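Glypican-1 (Homo sapiens, PDB 4YWT) bears heparan sulfate chains at the cell surface and through them binds alpha-4(V) collagen, taking part in Schwann cell myelination. Local coordinates at residues I60-C68 with M250-L259; L114-F125 with F140-R148. The protein carries 3 engineered substitutions. All coordinates share one frame; numbering follows the deposited sequence.

How the contacts relate
Contact 1 and contact 2 sit on opposite sides of the chain's centre, their own centres about 69 Å apart and their nearest atoms about 49 Å apart. One helix connects them: 70-129 begins just after the loop 60-68 of contact 1 and carries segment 114-125 of contact 2, which is nested inside the long chain loop closed by contact 1. Contact 1 is partly buried and covalent, two disulfides tying an irregular loop to short helices. Contact 2 is mostly buried and noncovalent, with apolar and aromatic side chains between antiparallel helices and, beside them, a salt bridge, a water and an N-linked glycan.

Contact 1 (I60-C68 with M250-L259); sequences ICPQGYTCC and MKLVYCAHCL
Cys-61 and Cys-255, then Cys-68 and Cys-258, form two disulfides that staple the loop 60-68 onto the end of helix 243-253 and the short helix 255-258, in the cysteine-rich end of the glypican core. SG of Cys-61 to SG of Cys-255, like SG of Cys-68 to SG of Cys-258, measures 2.0 Å, and the C-S-S-C torsions, -102° for the first and -81° for the second, have the same left-handed sense. Cys-255 and Cys-258, three residues apart, grip the loop at Cys-61 and Cys-68, seven apart, and the chain between passes around Leu-259.

Apolar contacts flank the first bridge. The methyl CE of Met-250 lies 3.6 Å from SG of Cys-61, while CG of Met-250 meets CD1 of Ile-60 at 3.8 Å; the bend at chi2 turns the thioether toward the disulfide. Pro-62 offers its ring to two partners, CG of Pro-62 touching CE of Lys-251 at 3.7 Å and CD facing CD1 of Leu-259.

At the other bridge the carbonyl of Cys-258, near the helix end, is gripped twice. N of Cys-67 donates to it in the carbonyl plane, on a lone pair, whereas OG1 of Thr-66 donates to O of Cys-258 at 2.8 Å from above that plane.

Further out, Cys-67 pairs with Cys-31 in a third disulfide, Glu-73 accepts from the backbone N of Ile-60 and Cys-61, and Trp-415 packs on Cys-255 and Leu-259.

What sets the Thr-66 hydroxyl is its torsion: OG1 stands anti to the backbone N (chi1 175°), beside the carbonyl carbon and facing the chain that follows. There, closing an ST turn, OG1 of Thr-66 accepts from N of Cys-68 at 2.8 Å.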
loop_
_atom_site.group_PDB
_atom_site.type_symbol
_atom_site.label_atom_id
_atom_site.label_comp_id
_atom_site.label_asym_id
_atom_site.label_seq_id
_atom_site.Cartn_x
_atom_site.Cartn_y
_atom_site.Cartn_z
ATOM N N ILE A 60 37.905 8.447 -7.359
ATOM C CA ILE A 60 36.865 7.477 -7.696
ATOM C C ILE A 60 37.126 6.757 -9.018
ATOM O O ILE A 60 37.323 5.542 -9.038
ATOM C CB ILE A 60 35.477 8.143 -7.763
ATOM C CG1 ILE A 60 35.166 8.860 -6.447
ATOM C CG2 ILE A 60 34.403 7.112 -8.077
ATOM C CD1 ILE A 60 34.126 9.949 -6.577
ATOM N N CYS A 61 37.101 7.508 -10.116
ATOM C CA CYS A 61 37.344 6.943 -11.441
ATOM C C CYS A 61 38.690 6.233 -11.492
ATOM O O CYS A 61 39.655 6.693 -10.879
ATOM C CB CYS A 61 37.283 8.034 -12.513
ATOM S SG CYS A 61 35.702 8.903 -12.614
ATOM N N PRO A 62 38.754 5.103 -12.216
ATOM C CA PRO A 62 40.000 4.344 -12.364
ATOM C C PRO A 62 41.123 5.237 -12.863
ATOM O O PRO A 62 40.921 5.995 -13.812
ATOM C CB PRO A 62 39.644 3.275 -13.399
ATOM C CG PRO A 62 38.174 3.104 -13.265
ATOM C CD PRO A 62 37.634 4.464 -12.928
ATOM N N GLN A 63 42.284 5.166 -12.222
ATOM C CA GLN A 63 43.359 6.091 -12.539
ATOM C C GLN A 63 43.951 5.800 -13.912
ATOM O O GLN A 63 44.394 4.690 -14.205
ATOM C CB GLN A 63 44.436 6.049 -11.455
ATOM C CG GLN A 63 44.114 6.959 -10.276
ATOM C CD GLN A 63 44.796 6.540 -8.990
ATOM O OE1 GLN A 63 45.610 5.617 -8.976
ATOM N NE2 GLN A 63 44.464 7.221 -7.898
ATOM N N GLY A 64 43.942 6.834 -14.746
ATOM C CA GLY A 64 44.367 6.753 -16.128
ATOM C C GLY A 64 44.198 8.144 -16.697
ATOM O O GLY A 64 43.725 9.038 -15.997
ATOM N N TYR A 65 44.569 8.341 -17.956
ATOM C CA TYR A 65 44.529 9.677 -18.536
ATOM C C TYR A 65 43.097 10.186 -18.651
ATOM O O TYR A 65 42.226 9.521 -19.213
ATOM C CB TYR A 65 45.230 9.683 -19.892
ATOM C CG TYR A 65 46.727 9.569 -19.746
ATOM C CD1 TYR A 65 47.467 10.608 -19.200
ATOM C CD2 TYR A 65 47.396 8.411 -20.117
ATOM C CE1 TYR A 65 48.835 10.509 -19.048
ATOM C CE2 TYR A 65 48.766 8.300 -19.966
ATOM C CZ TYR A 65 49.479 9.354 -19.432
ATOM O OH TYR A 65 50.843 9.255 -19.279
ATOM N N THR A 66 42.868 11.377 -18.106
ATOM C CA THR A 66 41.519 11.881 -17.898
ATOM C C THR A 66 41.354 13.350 -18.269
ATOM O O THR A 66 42.318 14.114 -18.283
ATOM C CB THR A 66 41.093 11.707 -16.426
ATOM O OG1 THR A 66 39.814 12.321 -16.220
ATOM C CG2 THR A 66 42.113 12.355 -15.501
ATOM N N CYS A 67 40.119 13.731 -18.581
ATOM C CA CYS A 67 39.768 15.126 -18.813
ATOM C C CYS A 67 39.200 15.772 -17.554
ATOM O O CYS A 67 38.780 16.927 -17.578
ATOM C CB CYS A 67 38.766 15.247 -19.961
ATOM S SG CYS A 67 39.491 14.991 -21.590
ATOM N N CYS A 68 39.173 15.016 -16.461
ATOM C CA CYS A 68 38.576 15.495 -15.219
ATOM C C CYS A 68 39.614 15.895 -14.176
ATOM O O CYS A 68 40.606 15.196 -13.972
ATOM C CB CYS A 68 37.650 14.426 -14.631
ATOM S SG CYS A 68 36.106 14.184 -15.536
ATOM N N MET A 250 28.949 7.375 -9.249
ATOM C CA MET A 250 29.866 8.242 -9.982
ATOM C C MET A 250 30.653 7.432 -11.007
ATOM O O MET A 250 30.812 7.849 -12.154
ATOM C CB MET A 250 30.825 8.960 -9.031
ATOM C CG MET A 250 31.985 9.644 -9.740
ATOM S SD MET A 250 31.433 10.769 -11.038
ATOM C CE MET A 250 32.973 11.096 -11.890
ATOM N N LYS A 251 31.133 6.267 -10.585
ATOM C CA LYS A 251 31.859 5.371 -11.475
ATOM C C LYS A 251 30.959 4.887 -12.605
ATOM O O LYS A 251 31.390 4.757 -13.751
ATOM C CB LYS A 251 32.418 4.180 -10.694
ATOM C CG LYS A 251 33.283 3.239 -11.519
ATOM C CD LYS A 251 34.281 2.499 -10.640
ATOM C CE LYS A 251 35.227 1.644 -11.470
ATOM N NZ LYS A 251 34.537 0.473 -12.079
ATOM N N LEU A 252 29.700 4.633 -12.269
ATOM C CA LEU A 252 28.719 4.141 -13.227
ATOM C C LEU A 252 28.403 5.149 -14.329
ATOM O O LEU A 252 28.338 4.795 -15.505
ATOM C CB LEU A 252 27.426 3.761 -12.503
ATOM C CG LEU A 252 26.260 3.325 -13.393
ATOM C CD1 LEU A 252 26.556 1.977 -14.026
ATOM C CD2 LEU A 252 24.955 3.283 -12.607
ATOM N N VAL A 253 28.212 6.406 -13.943
ATOM C CA VAL A 253 27.656 7.402 -14.851
ATOM C C VAL A 253 28.703 8.266 -15.556
ATOM O O VAL A 253 28.750 8.306 -16.786
ATOM C CB VAL A 253 26.680 8.336 -14.108
ATOM C CG1 VAL A 253 26.075 9.345 -15.069
ATOM C CG2 VAL A 253 25.587 7.529 -13.426
ATOM N N TYR A 254 29.539 8.953 -14.783
ATOM C CA TYR A 254 30.387 10.000 -15.344
ATOM C C TYR A 254 31.865 9.638 -15.460
ATOM O O TYR A 254 32.664 10.446 -15.929
ATOM C CB TYR A 254 30.240 11.275 -14.514
ATOM C CG TYR A 254 28.864 11.888 -14.616
ATOM C CD1 TYR A 254 28.280 12.119 -15.855
ATOM C CD2 TYR A 254 28.140 12.214 -13.479
ATOM C CE1 TYR A 254 27.019 12.673 -15.958
ATOM C CE2 TYR A 254 26.878 12.767 -13.571
ATOM C CZ TYR A 254 26.321 12.993 -14.813
ATOM O OH TYR A 254 25.064 13.543 -14.908
ATOM N N CYS A 255 32.234 8.432 -15.042
ATOM C CA CYS A 255 33.612 7.987 -15.212
ATOM C C CYS A 255 33.889 7.651 -16.673
ATOM O O CYS A 255 35.041 7.640 -17.109
ATOM C CB CYS A 255 33.917 6.785 -14.319
ATOM S SG CYS A 255 34.545 7.235 -12.685
ATOM N N ALA A 256 32.827 7.377 -17.423
ATOM C CA ALA A 256 32.941 7.199 -18.865
ATOM C C ALA A 256 33.400 8.508 -19.492
ATOM O O ALA A 256 34.269 8.526 -20.365
ATOM C CB ALA A 256 31.616 6.752 -19.458
ATOM N N HIS A 257 32.809 9.603 -19.029
ATOM C CA HIS A 257 33.170 10.935 -19.492
ATOM C C HIS A 257 34.626 11.239 -19.162
ATOM O O HIS A 257 35.385 11.694 -20.017
ATOM C CB HIS A 257 32.259 11.996 -18.865
ATOM C CG HIS A 257 30.811 11.847 -19.221
ATOM N ND1 HIS A 257 30.166 10.628 -19.242
ATOM C CD2 HIS A 257 29.880 12.769 -19.564
ATOM C CE1 HIS A 257 28.903 10.806 -19.586
ATOM N NE2 HIS A 257 28.704 12.095 -19.788
ATOM N N CYS A 258 35.008 10.973 -17.919
ATOM C CA CYS A 258 36.349 11.292 -17.445
ATOM C C CYS A 258 37.432 10.470 -18.140
ATOM O O CYS A 258 38.540 10.955 -18.348
ATOM C CB CYS A 258 36.436 11.091 -15.930
ATOM S SG CYS A 258 35.526 12.322 -14.969
ATOM N N LEU A 259 37.113 9.232 -18.504
ATOM C CA LEU A 259 38.106 8.352 -19.114
ATOM C C LEU A 259 38.085 8.402 -20.639
ATOM O O LEU A 259 38.613 7.512 -21.303
ATOM C CB LEU A 259 37.908 6.911 -18.641
ATOM C CG LEU A 259 38.171 6.647 -17.156
ATOM C CD1 LEU A 259 38.339 5.157 -16.903
ATOM C CD2 LEU A 259 39.390 7.420 -16.669
#

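Contact 2 (L114-F125 with F140-R148); sequences LNDSERTLQATF and FRDLYSELR. With NAG (2-acetamido-2-deoxy-beta-D-glucopyranose), chain E.
Asn-115 carries an N-linked N-acetylglucosamine right beside a buried arginine: its ND2 is bonded to C1 of the sugar, while OD1 of Asn-115 lies 3.0 Å from NH2 of Arg-148. The sugar's C6 sits over one face of that guanidinium, and the amide stands nearly perpendicular to it, the planes 87° apart.

NH2 of Arg-148 also donates to OE1 of Glu-118 at 2.8 Å in a nearly straight salt bridge, with the oxygen in the guanidinium plane. Glu-118 reaches it by running extended beyond CG across the ring of Tyr-144: CB of Glu-118 lies 3.8 Å from the ring centroid, a CH-pi contact over the face, and the carboxylate is within 3° of parallel to the ring.

Tyr-144 is a knob in a hole formed by Leu-114, Ser-117, Glu-118 and Leu-121, between antiparallel helix segments whose axes come within 10.8 Å. OH of Tyr-144 hydrogen-bonds OG of Ser-117 at 3.2 Å, and that OG also bonds His-317 of helix 316-328. Toward one end, the edge of Phe-125 meets the face of Phe-140, with planes at 77°; at the outer margin NH2 of Arg-141 donates to OE1 of Gln-122 at 2.8 Å.

A water gives its protons to OE2 of Glu-118 and O of Arg-141 and accepts from NH1 of Arg-148 and OG of Ser-145. Both carboxylate oxygens of Glu-118 are thus engaged, which probably favours its ionised form, while the salt bridge from NH2 and the water at NH1 probably fix the rotation of the Arg-148 guanidinium beside the glycosylated asparagine.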
loop_
_atom_site.group_PDB
_atom_site.type_symbol
_atom_site.label_atom_id
_atom_site.label_comp_id
_atom_site.label_asym_id
_atom_site.label_seq_id
_atom_site.Cartn_x
_atom_site.Cartn_y
_atom_site.Cartn_z
ATOM N N LEU A 114 -22.173 2.822 4.320
ATOM C CA LEU A 114 -22.848 2.815 5.618
ATOM C C LEU A 114 -23.838 3.984 5.749
ATOM O O LEU A 114 -25.023 3.791 6.076
ATOM C CB LEU A 114 -21.820 2.862 6.751
ATOM C CG LEU A 114 -22.346 2.551 8.152
ATOM C CD1 LEU A 114 -23.049 1.203 8.165
ATOM C CD2 LEU A 114 -21.215 2.574 9.170
ATOM N N ASN A 115 -23.346 5.190 5.473
ATOM C CA ASN A 115 -24.156 6.403 5.562
ATOM C C ASN A 115 -25.406 6.355 4.679
ATOM O O ASN A 115 -26.490 6.780 5.086
ATOM C CB ASN A 115 -23.304 7.623 5.192
ATOM C CG ASN A 115 -22.302 7.987 6.276
ATOM O OD1 ASN A 115 -22.076 7.222 7.213
ATOM N ND2 ASN A 115 -21.694 9.163 6.149
ATOM N N ASP A 116 -25.238 5.827 3.473
ATOM C CA ASP A 116 -26.315 5.718 2.496
ATOM C C ASP A 116 -27.326 4.681 2.949
ATOM O O ASP A 116 -28.528 4.834 2.727
ATOM C CB ASP A 116 -25.760 5.348 1.119
ATOM C CG ASP A 116 -26.632 5.842 -0.016
ATOM O OD1 ASP A 116 -26.488 7.019 -0.407
ATOM O OD2 ASP A 116 -27.460 5.051 -0.521
ATOM N N SER A 117 -26.833 3.616 3.574
ATOM C CA SER A 117 -27.722 2.630 4.173
ATOM C C SER A 117 -28.588 3.307 5.230
ATOM O O SER A 117 -29.814 3.132 5.256
ATOM C CB SER A 117 -26.926 1.476 4.785
ATOM O OG SER A 117 -27.767 0.368 5.055
ATOM N N GLU A 118 -27.948 4.102 6.085
ATOM C CA GLU A 118 -28.676 4.802 7.142
ATOM C C GLU A 118 -29.720 5.776 6.582
ATOM O O GLU A 118 -30.851 5.830 7.071
ATOM C CB GLU A 118 -27.707 5.550 8.060
ATOM C CG GLU A 118 -28.340 6.010 9.368
ATOM C CD GLU A 118 -27.375 6.773 10.254
ATOM O OE1 GLU A 118 -26.212 6.970 9.841
ATOM O OE2 GLU A 118 -27.779 7.171 11.368
ATOM N N ARG A 119 -29.345 6.537 5.557
ATOM C CA ARG A 119 -30.264 7.494 4.942
ATOM C C ARG A 119 -31.444 6.789 4.279
ATOM O O ARG A 119 -32.588 7.245 4.373
ATOM C CB ARG A 119 -29.535 8.365 3.919
ATOM C CG ARG A 119 -28.742 9.508 4.530
ATOM C CD ARG A 119 -28.182 10.432 3.461
ATOM N NE ARG A 119 -26.752 10.671 3.637
ATOM C CZ ARG A 119 -25.801 10.071 2.929
ATOM N NH1 ARG A 119 -26.124 9.195 1.987
ATOM N NH2 ARG A 119 -24.525 10.350 3.159
ATOM N N THR A 120 -31.157 5.679 3.609
ATOM C CA THR A 120 -32.193 4.870 2.979
ATOM C C THR A 120 -33.174 4.357 4.025
ATOM O O THR A 120 -34.393 4.386 3.822
ATOM C CB THR A 120 -31.595 3.680 2.206
ATOM O OG1 THR A 120 -30.603 4.154 1.287
ATOM C CG2 THR A 120 -32.680 2.936 1.440
ATOM N N LEU A 121 -32.634 3.896 5.151
ATOM C CA LEU A 121 -33.468 3.450 6.258
ATOM C C LEU A 121 -34.364 4.584 6.749
ATOM O O LEU A 121 -35.581 4.428 6.830
ATOM C CB LEU A 121 -32.605 2.916 7.405
ATOM C CG LEU A 121 -33.334 2.466 8.675
ATOM C CD1 LEU A 121 -32.685 1.213 9.235
ATOM C CD2 LEU A 121 -33.342 3.565 9.727
ATOM N N GLN A 122 -33.755 5.723 7.070
ATOM C CA GLN A 122 -34.499 6.873 7.581
ATOM C C GLN A 122 -35.585 7.341 6.617
ATOM O O GLN A 122 -36.625 7.844 7.042
ATOM C CB GLN A 122 -33.550 8.034 7.880
ATOM C CG GLN A 122 -32.630 7.805 9.063
ATOM C CD GLN A 122 -31.719 8.988 9.320
ATOM O OE1 GLN A 122 -31.115 9.101 10.386
ATOM N NE2 GLN A 122 -31.617 9.880 8.342
ATOM N N ALA A 123 -35.344 7.172 5.323
ATOM C CA ALA A 123 -36.284 7.649 4.317
ATOM C C ALA A 123 -37.424 6.664 4.049
ATOM O O ALA A 123 -38.560 7.076 3.812
ATOM C CB ALA A 123 -35.551 7.959 3.025
ATOM N N THR A 124 -37.126 5.367 4.088
ATOM C CA THR A 124 -38.111 4.366 3.678
ATOM C C THR A 124 -38.877 3.720 4.836
ATOM O O THR A 124 -40.040 3.350 4.680
ATOM C CB THR A 124 -37.447 3.245 2.860
ATOM O OG1 THR A 124 -36.461 2.584 3.663
ATOM C CG2 THR A 124 -36.785 3.816 1.616
ATOM N N PHE A 125 -38.225 3.581 5.987
ATOM C CA PHE A 125 -38.826 2.897 7.136
ATOM C C PHE A 125 -40.133 3.502 7.683
ATOM O O PHE A 125 -41.039 2.747 8.033
ATOM C CB PHE A 125 -37.808 2.801 8.277
ATOM C CG PHE A 125 -36.991 1.539 8.252
ATOM C CD1 PHE A 125 -36.499 1.039 7.058
ATOM C CD2 PHE A 125 -36.717 0.852 9.424
ATOM C CE1 PHE A 125 -35.750 -0.123 7.032
ATOM C CE2 PHE A 125 -35.968 -0.311 9.404
ATOM C CZ PHE A 125 -35.483 -0.798 8.206
ATOM N N PHE A 140 -31.907 2.580 16.028
ATOM C CA PHE A 140 -31.263 2.323 14.745
ATOM C C PHE A 140 -30.091 3.273 14.507
ATOM O O PHE A 140 -29.017 2.855 14.061
ATOM C CB PHE A 140 -32.281 2.438 13.609
ATOM C CG PHE A 140 -33.411 1.452 13.708
ATOM C CD1 PHE A 140 -33.207 0.114 13.409
ATOM C CD2 PHE A 140 -34.675 1.859 14.097
ATOM C CE1 PHE A 140 -34.243 -0.799 13.498
ATOM C CE2 PHE A 140 -35.715 0.951 14.190
ATOM C CZ PHE A 140 -35.498 -0.379 13.889
ATOM N N ARG A 141 -30.304 4.551 14.812
ATOM C CA ARG A 141 -29.254 5.559 14.692
ATOM C C ARG A 141 -28.046 5.179 15.548
ATOM O O ARG A 141 -26.895 5.273 15.106
ATOM C CB ARG A 141 -29.793 6.935 15.092
ATOM C CG ARG A 141 -28.759 8.049 15.113
ATOM C CD ARG A 141 -29.438 9.412 15.140
ATOM N NE ARG A 141 -30.098 9.712 13.872
ATOM C CZ ARG A 141 -30.937 10.726 13.682
ATOM N NH1 ARG A 141 -31.230 11.544 14.683
ATOM N NH2 ARG A 141 -31.488 10.920 12.491
ATOM N N ASP A 142 -28.327 4.732 16.769
ATOM C CA ASP A 142 -27.293 4.260 17.683
ATOM C C ASP A 142 -26.568 3.052 17.111
ATOM O O ASP A 142 -25.345 2.959 17.201
ATOM C CB ASP A 142 -27.893 3.910 19.048
ATOM C CG ASP A 142 -28.164 5.135 19.901
ATOM O OD1 ASP A 142 -27.432 6.137 19.755
ATOM O OD2 ASP A 142 -29.107 5.095 20.719
ATOM N N LEU A 143 -27.320 2.125 16.523
ATOM C CA LEU A 143 -26.712 0.954 15.901
ATOM C C LEU A 143 -25.738 1.364 14.798
ATOM O O LEU A 143 -24.624 0.843 14.718
ATOM C CB LEU A 143 -27.782 0.016 15.340
ATOM C CG LEU A 143 -27.242 -1.243 14.656
ATOM C CD1 LEU A 143 -26.279 -1.983 15.574
ATOM C CD2 LEU A 143 -28.376 -2.154 14.220
ATOM N N TYR A 144 -26.156 2.307 13.956
ATOM C CA TYR A 144 -25.291 2.785 12.882
ATOM C C TYR A 144 -24.052 3.496 13.420
ATOM O O TYR A 144 -22.958 3.334 12.879
ATOM C CB TYR A 144 -26.060 3.710 11.938
ATOM C CG TYR A 144 -26.829 2.966 10.871
ATOM C CD1 TYR A 144 -28.172 2.663 11.038
ATOM C CD2 TYR A 144 -26.203 2.553 9.702
ATOM C CE1 TYR A 144 -28.876 1.978 10.067
ATOM C CE2 TYR A 144 -26.899 1.867 8.725
ATOM C CZ TYR A 144 -28.236 1.583 8.913
ATOM O OH TYR A 144 -28.937 0.900 7.948
ATOM N N SER A 145 -24.221 4.281 14.481
ATOM C CA SER A 145 -23.078 4.937 15.110
ATOM C C SER A 145 -22.085 3.907 15.651
ATOM O O SER A 145 -20.868 4.075 15.522
ATOM C CB SER A 145 -23.538 5.869 16.233
ATOM O OG SER A 145 -24.143 7.039 15.708
ATOM N N GLU A 146 -22.612 2.841 16.248
ATOM C CA GLU A 146 -21.787 1.757 16.773
ATOM C C GLU A 146 -21.029 1.045 15.659
ATOM O O GLU A 146 -19.841 0.747 15.800
ATOM C CB GLU A 146 -22.646 0.754 17.549
ATOM C CG GLU A 146 -23.014 1.202 18.956
ATOM C CD GLU A 146 -21.939 0.865 19.973
ATOM O OE1 GLU A 146 -21.783 -0.329 20.305
ATOM O OE2 GLU A 146 -21.245 1.792 20.439
ATOM N N LEU A 147 -21.722 0.766 14.557
ATOM C CA LEU A 147 -21.093 0.170 13.382
ATOM C C LEU A 147 -19.972 1.061 12.861
ATOM O O LEU A 147 -18.916 0.581 12.445
ATOM C CB LEU A 147 -22.124 -0.065 12.277
ATOM C CG LEU A 147 -23.080 -1.250 12.409
ATOM C CD1 LEU A 147 -24.082 -1.243 11.269
ATOM C CD2 LEU A 147 -22.301 -2.549 12.415
ATOM N N ARG A 148 -20.219 2.366 12.893
ATOM C CA ARG A 148 -19.271 3.359 12.407
ATOM C C ARG A 148 -18.004 3.363 13.264
ATOM O O ARG A 148 -16.883 3.290 12.743
ATOM C CB ARG A 148 -19.935 4.737 12.397
ATOM C CG ARG A 148 -19.263 5.774 11.525
ATOM C CD ARG A 148 -20.215 6.930 11.254
ATOM N NE ARG A 148 -21.309 6.534 10.369
ATOM C CZ ARG A 148 -22.593 6.791 10.600
ATOM N NH1 ARG A 148 -22.956 7.442 11.697
ATOM N NH2 ARG A 148 -23.516 6.392 9.734
HETATM C C1 NAG E . -20.733 9.651 7.106
HETATM C C2 NAG E . -19.784 10.670 6.453
HETATM C C3 NAG E . -18.909 11.351 7.508
HETATM C C4 NAG E . -19.759 11.915 8.636
HETATM C C5 NAG E . -20.627 10.808 9.217
HETATM C C6 NAG E . -21.551 11.290 10.312
HETATM C C7 NAG E . -19.097 10.240 4.131
HETATM C C8 NAG E . -20.193 11.180 3.726
HETATM N N2 NAG E . -18.954 10.034 5.445
HETATM O O3 NAG E . -18.166 12.398 6.894
HETATM O O4 NAG E . -18.927 12.452 9.657
HETATM O O5 NAG E . -21.458 10.274 8.178
HETATM O O6 NAG E . -22.078 12.577 10.019
HETATM O O7 NAG E . -18.376 9.688 3.306
HETATM O O HOH W 1 -25.726 7.224 13.082
#